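Local coordinates for protein SusD homolog (Bacteroides thetaiotaomicron VPI-5482, PDB 3IV0) that belongs to the SusD family of outer-membrane proteins and probably binds glycans at the cell surface for uptake, its own ligand being unknown, at residues 162-167 with 215-220. Residues are numbered along the deposited sequence; the frame is centred on the assembly and turned at random.
Sequences MVIVLQ and WLVQFD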
HETATM    1  N   MSE A 162      -6.494  -6.978 -16.775  1.00 10.44           N
HETATM    2  CA  MSE A 162      -5.949  -6.905 -15.424  1.00 10.12           C
HETATM    3  C   MSE A 162      -5.994  -8.250 -14.721  1.00 10.15           C
HETATM    4  O   MSE A 162      -5.116  -8.524 -13.926  1.00 10.07           O
HETATM    5  CB  MSE A 162      -6.694  -5.836 -14.582  1.00 10.69           C
HETATM    6  CG  MSE A 162      -8.201  -6.038 -14.449  1.00  8.64           C
HETATM    7 SE   MSE A 162      -9.092  -4.788 -13.372  0.75 11.30          SE
HETATM    8  CE  MSE A 162      -8.353  -5.262 -11.674  1.00 12.41           C
ATOM      9  N   VAL A 163      -6.992  -9.083 -15.016  1.00 10.32           N
ATOM     10  CA  VAL A 163      -7.022 -10.422 -14.419  1.00 10.15           C
ATOM     11  C   VAL A 163      -5.828 -11.247 -14.853  1.00 10.90           C
ATOM     12  O   VAL A 163      -5.212 -11.904 -14.058  1.00 10.34           O
ATOM     13  CB  VAL A 163      -8.348 -11.127 -14.764  1.00 10.42           C
ATOM     14  CG1 VAL A 163      -8.325 -12.577 -14.398  1.00 11.53           C
ATOM     15  CG2 VAL A 163      -9.511 -10.410 -14.073  1.00 13.46           C
ATOM     16  N   ILE A 164      -5.459 -11.146 -16.129  1.00 11.59           N
ATOM     17  CA  ILE A 164      -4.278 -11.839 -16.626  1.00 10.57           C
ATOM     18  C   ILE A 164      -3.009 -11.335 -15.985  1.00 10.02           C
ATOM     19  O   ILE A 164      -2.136 -12.117 -15.595  1.00 10.80           O
ATOM     20  CB  ILE A 164      -4.151 -11.750 -18.165  1.00 11.60           C
ATOM     21  CG1 ILE A 164      -5.324 -12.468 -18.814  1.00 13.06           C
ATOM     22  CG2 ILE A 164      -2.816 -12.333 -18.601  1.00 11.90           C
ATOM     23  CD1 ILE A 164      -5.364 -12.325 -20.378  1.00 14.71           C
ATOM     24  N   VAL A 165      -2.888 -10.003 -15.867  1.00 10.41           N
ATOM     25  CA  VAL A 165      -1.706  -9.425 -15.234  1.00 10.02           C
ATOM     26  C   VAL A 165      -1.577  -9.973 -13.813  1.00 10.31           C
ATOM     27  O   VAL A 165      -0.525 -10.420 -13.407  1.00  9.98           O
ATOM     28  CB  VAL A 165      -1.770  -7.875 -15.235  1.00 11.15           C
ATOM     29  CG1 VAL A 165      -0.560  -7.278 -14.522  1.00 11.90           C
ATOM     30  CG2 VAL A 165      -1.801  -7.361 -16.681  1.00 10.74           C
ATOM     31  N   LEU A 166      -2.659  -9.905 -13.054  1.00  9.87           N
ATOM     32  CA  LEU A 166      -2.613 -10.352 -11.655  1.00 10.46           C
ATOM     33  C   LEU A 166      -2.278 -11.836 -11.547  1.00  8.74           C
ATOM     34  O   LEU A 166      -1.449 -12.246 -10.735  1.00  9.98           O
ATOM     35  CB  LEU A 166      -3.932 -10.038 -10.968  1.00 10.49           C
ATOM     36  CG  LEU A 166      -4.271  -8.559 -10.813  1.00 10.20           C
ATOM     37  CD1 LEU A 166      -5.720  -8.392 -10.364  1.00 13.43           C
ATOM     38  CD2 LEU A 166      -3.334  -7.899  -9.793  1.00 14.83           C
ATOM     39  N   GLN A 167      -2.898 -12.675 -12.382  1.00  9.82           N
ATOM     40  CA  GLN A 167      -2.633 -14.114 -12.353  1.00  9.71           C
ATOM     41  C   GLN A 167      -1.205 -14.402 -12.737  1.00 10.31           C
ATOM     42  O   GLN A 167      -0.564 -15.239 -12.141  1.00 10.76           O
ATOM     43  CB  GLN A 167      -3.562 -14.846 -13.322  1.00 10.98           C
ATOM     44  CG  GLN A 167      -5.042 -14.848 -12.876  1.00 11.26           C
ATOM     45  CD  GLN A 167      -5.977 -15.402 -13.905  1.00 11.41           C
ATOM     46  OE1 GLN A 167      -5.686 -15.373 -15.117  1.00 12.87           O
ATOM     47  NE2 GLN A 167      -7.121 -15.926 -13.436  1.00 12.61           N
ATOM     48  N   TRP A 215      -7.618  -9.179  -4.842  1.00  9.28           N
ATOM     49  CA  TRP A 215      -8.052  -8.392  -5.982  1.00  9.67           C
ATOM     50  C   TRP A 215      -8.695  -9.322  -7.009  1.00 10.18           C
ATOM     51  O   TRP A 215      -9.702  -8.966  -7.633  1.00  9.98           O
ATOM     52  CB  TRP A 215      -6.915  -7.517  -6.589  1.00  9.27           C
ATOM     53  CG  TRP A 215      -6.814  -6.255  -5.872  1.00  8.46           C
ATOM     54  CD1 TRP A 215      -6.348  -6.069  -4.610  1.00  8.71           C
ATOM     55  CD2 TRP A 215      -7.241  -4.978  -6.342  1.00  7.77           C
ATOM     56  NE1 TRP A 215      -6.489  -4.750  -4.244  1.00  8.92           N
ATOM     57  CE2 TRP A 215      -7.020  -4.054  -5.305  1.00  7.80           C
ATOM     58  CE3 TRP A 215      -7.781  -4.518  -7.546  1.00  9.32           C
ATOM     59  CZ2 TRP A 215      -7.359  -2.700  -5.438  1.00  8.62           C
ATOM     60  CZ3 TRP A 215      -8.093  -3.187  -7.683  1.00  9.27           C
ATOM     61  CH2 TRP A 215      -7.888  -2.298  -6.643  1.00  9.81           C
ATOM     62  N   LEU A 216      -8.151 -10.508  -7.190  1.00  9.26           N
ATOM     63  CA  LEU A 216      -8.752 -11.502  -8.117  1.00  9.79           C
ATOM     64  C   LEU A 216     -10.126 -11.966  -7.624  1.00 10.07           C
ATOM     65  O   LEU A 216     -11.009 -12.271  -8.427  1.00 10.46           O
ATOM     66  CB  LEU A 216      -7.795 -12.687  -8.323  1.00 10.09           C
ATOM     67  CG  LEU A 216      -6.637 -12.333  -9.276  1.00 10.23           C
ATOM     68  CD1 LEU A 216      -5.494 -13.330  -9.156  1.00 11.26           C
ATOM     69  CD2 LEU A 216      -7.110 -12.303 -10.724  1.00 11.23           C
ATOM     70  N   VAL A 217     -10.351 -11.980  -6.329  1.00  9.37           N
ATOM     71  CA  VAL A 217     -11.679 -12.297  -5.788  1.00 10.78           C
ATOM     72  C   VAL A 217     -12.722 -11.353  -6.365  1.00 10.36           C
ATOM     73  O   VAL A 217     -13.821 -11.780  -6.714  1.00 12.44           O
ATOM     74  CB  VAL A 217     -11.684 -12.197  -4.228  1.00 10.12           C
ATOM     75  CG1 VAL A 217     -13.140 -12.067  -3.687  1.00 12.13           C
ATOM     76  CG2 VAL A 217     -10.986 -13.406  -3.640  1.00 10.55           C
ATOM     77  N   GLN A 218     -12.402 -10.066  -6.485  1.00 10.09           N
ATOM     78  CA  GLN A 218     -13.329  -9.064  -6.961  1.00 10.58           C
ATOM     79  C   GLN A 218     -13.487  -9.105  -8.475  1.00 10.95           C
ATOM     80  O   GLN A 218     -14.594  -8.957  -9.000  1.00 11.37           O
ATOM     81  CB  GLN A 218     -12.826  -7.669  -6.581  1.00 11.75           C
ATOM     82  CG  GLN A 218     -13.705  -6.523  -7.073  1.00 12.39           C
ATOM     83  CD  GLN A 218     -15.139  -6.582  -6.570  1.00 16.10           C
ATOM     84  OE1 GLN A 218     -15.424  -6.958  -5.409  1.00 16.41           O
ATOM     85  NE2 GLN A 218     -16.047  -6.174  -7.435  1.00 16.79           N
ATOM     86  N   PHE A 219     -12.387  -9.253  -9.200  1.00 10.12           N
ATOM     87  CA  PHE A 219     -12.385  -9.056 -10.643  1.00 11.62           C
ATOM     88  C   PHE A 219     -12.403 -10.331 -11.457  1.00 11.41           C
ATOM     89  O   PHE A 219     -12.554 -10.280 -12.672  1.00 12.96           O
ATOM     90  CB  PHE A 219     -11.254  -8.097 -11.033  1.00 10.31           C
ATOM     91  CG  PHE A 219     -11.483  -6.718 -10.520  1.00 11.62           C
ATOM     92  CD1 PHE A 219     -12.380  -5.897 -11.146  1.00 12.10           C
ATOM     93  CD2 PHE A 219     -10.852  -6.259  -9.384  1.00 10.32           C
ATOM     94  CE1 PHE A 219     -12.623  -4.627 -10.667  1.00 12.95           C
ATOM     95  CE2 PHE A 219     -11.097  -4.992  -8.905  1.00 10.54           C
ATOM     96  CZ  PHE A 219     -11.984  -4.183  -9.557  1.00 11.44           C
ATOM     97  N   ASP A 220     -12.240 -11.476 -10.799  1.00 11.40           N
ATOM     98  CA  ASP A 220     -12.454 -12.788 -11.406  1.00 11.58           C
ATOM     99  C   ASP A 220     -13.266 -13.652 -10.424  1.00 10.99           C
ATOM    100  O   ASP A 220     -12.876 -14.750 -10.019  1.00 11.95           O
ATOM    101  CB  ASP A 220     -11.136 -13.435 -11.742  1.00 11.04           C
ATOM    102  CG  ASP A 220     -11.290 -14.707 -12.555  1.00 13.03           C
ATOM    103  OD1 ASP A 220     -12.166 -14.744 -13.461  1.00 17.52           O
ATOM    104  OD2 ASP A 220     -10.528 -15.660 -12.325  1.00 12.94           O
TER
HETATM  105  O   HOH W   1      -9.431 -16.667 -15.055  1.00 27.25           O
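Trp-215 rests its CB against CD1 of Leu-166 at 4.1 Å, while the six-membered edge of its indole meets the selenomethionine methyl of Met-162 near the ring plane. Helix 162-167 packs on the C-terminal end of helix 202-219, the short axes of 162-167 and 215-219 running roughly antiparallel, 155° apart. Leu-216 is the apolar hub: its CD2 lies 3.9 Å from Val-163 CG1 and equally close to Leu-166 CB and Gln-167 CG, with CD1 alongside the last two. With an alanine in its place the methyls bridging the helices would be gone, and Val-163, Leu-166 and the Gln-167 methylene would probably lose their common partner. Phe-219 offers one ring face to Met-162, whose CE sits 3.8 Å from the ring centroid in a CH-pi contact and whose SE adds a Met-aromatic one at 4.3 Å. The chi3 bend of -68° folds that methyl back, letting it serve both aromatic rings. Val-163 CG2 packs on the Phe-219 backbone carbonyl. Asp-220, just past the helix end, covers Val-163 CG1 with its CB; its OD2 and Gln-167 NE2 share a bridging water, bonded at 2.9 Å to NE2, and both also bond Tyr-227 OH on helix 224-238. The chemistry therefore grades from a partly buried aromatic and aliphatic seam in this helical part of the SusD fold to a polar border, where water and a tyrosine hydroxyl link amide to carboxylate.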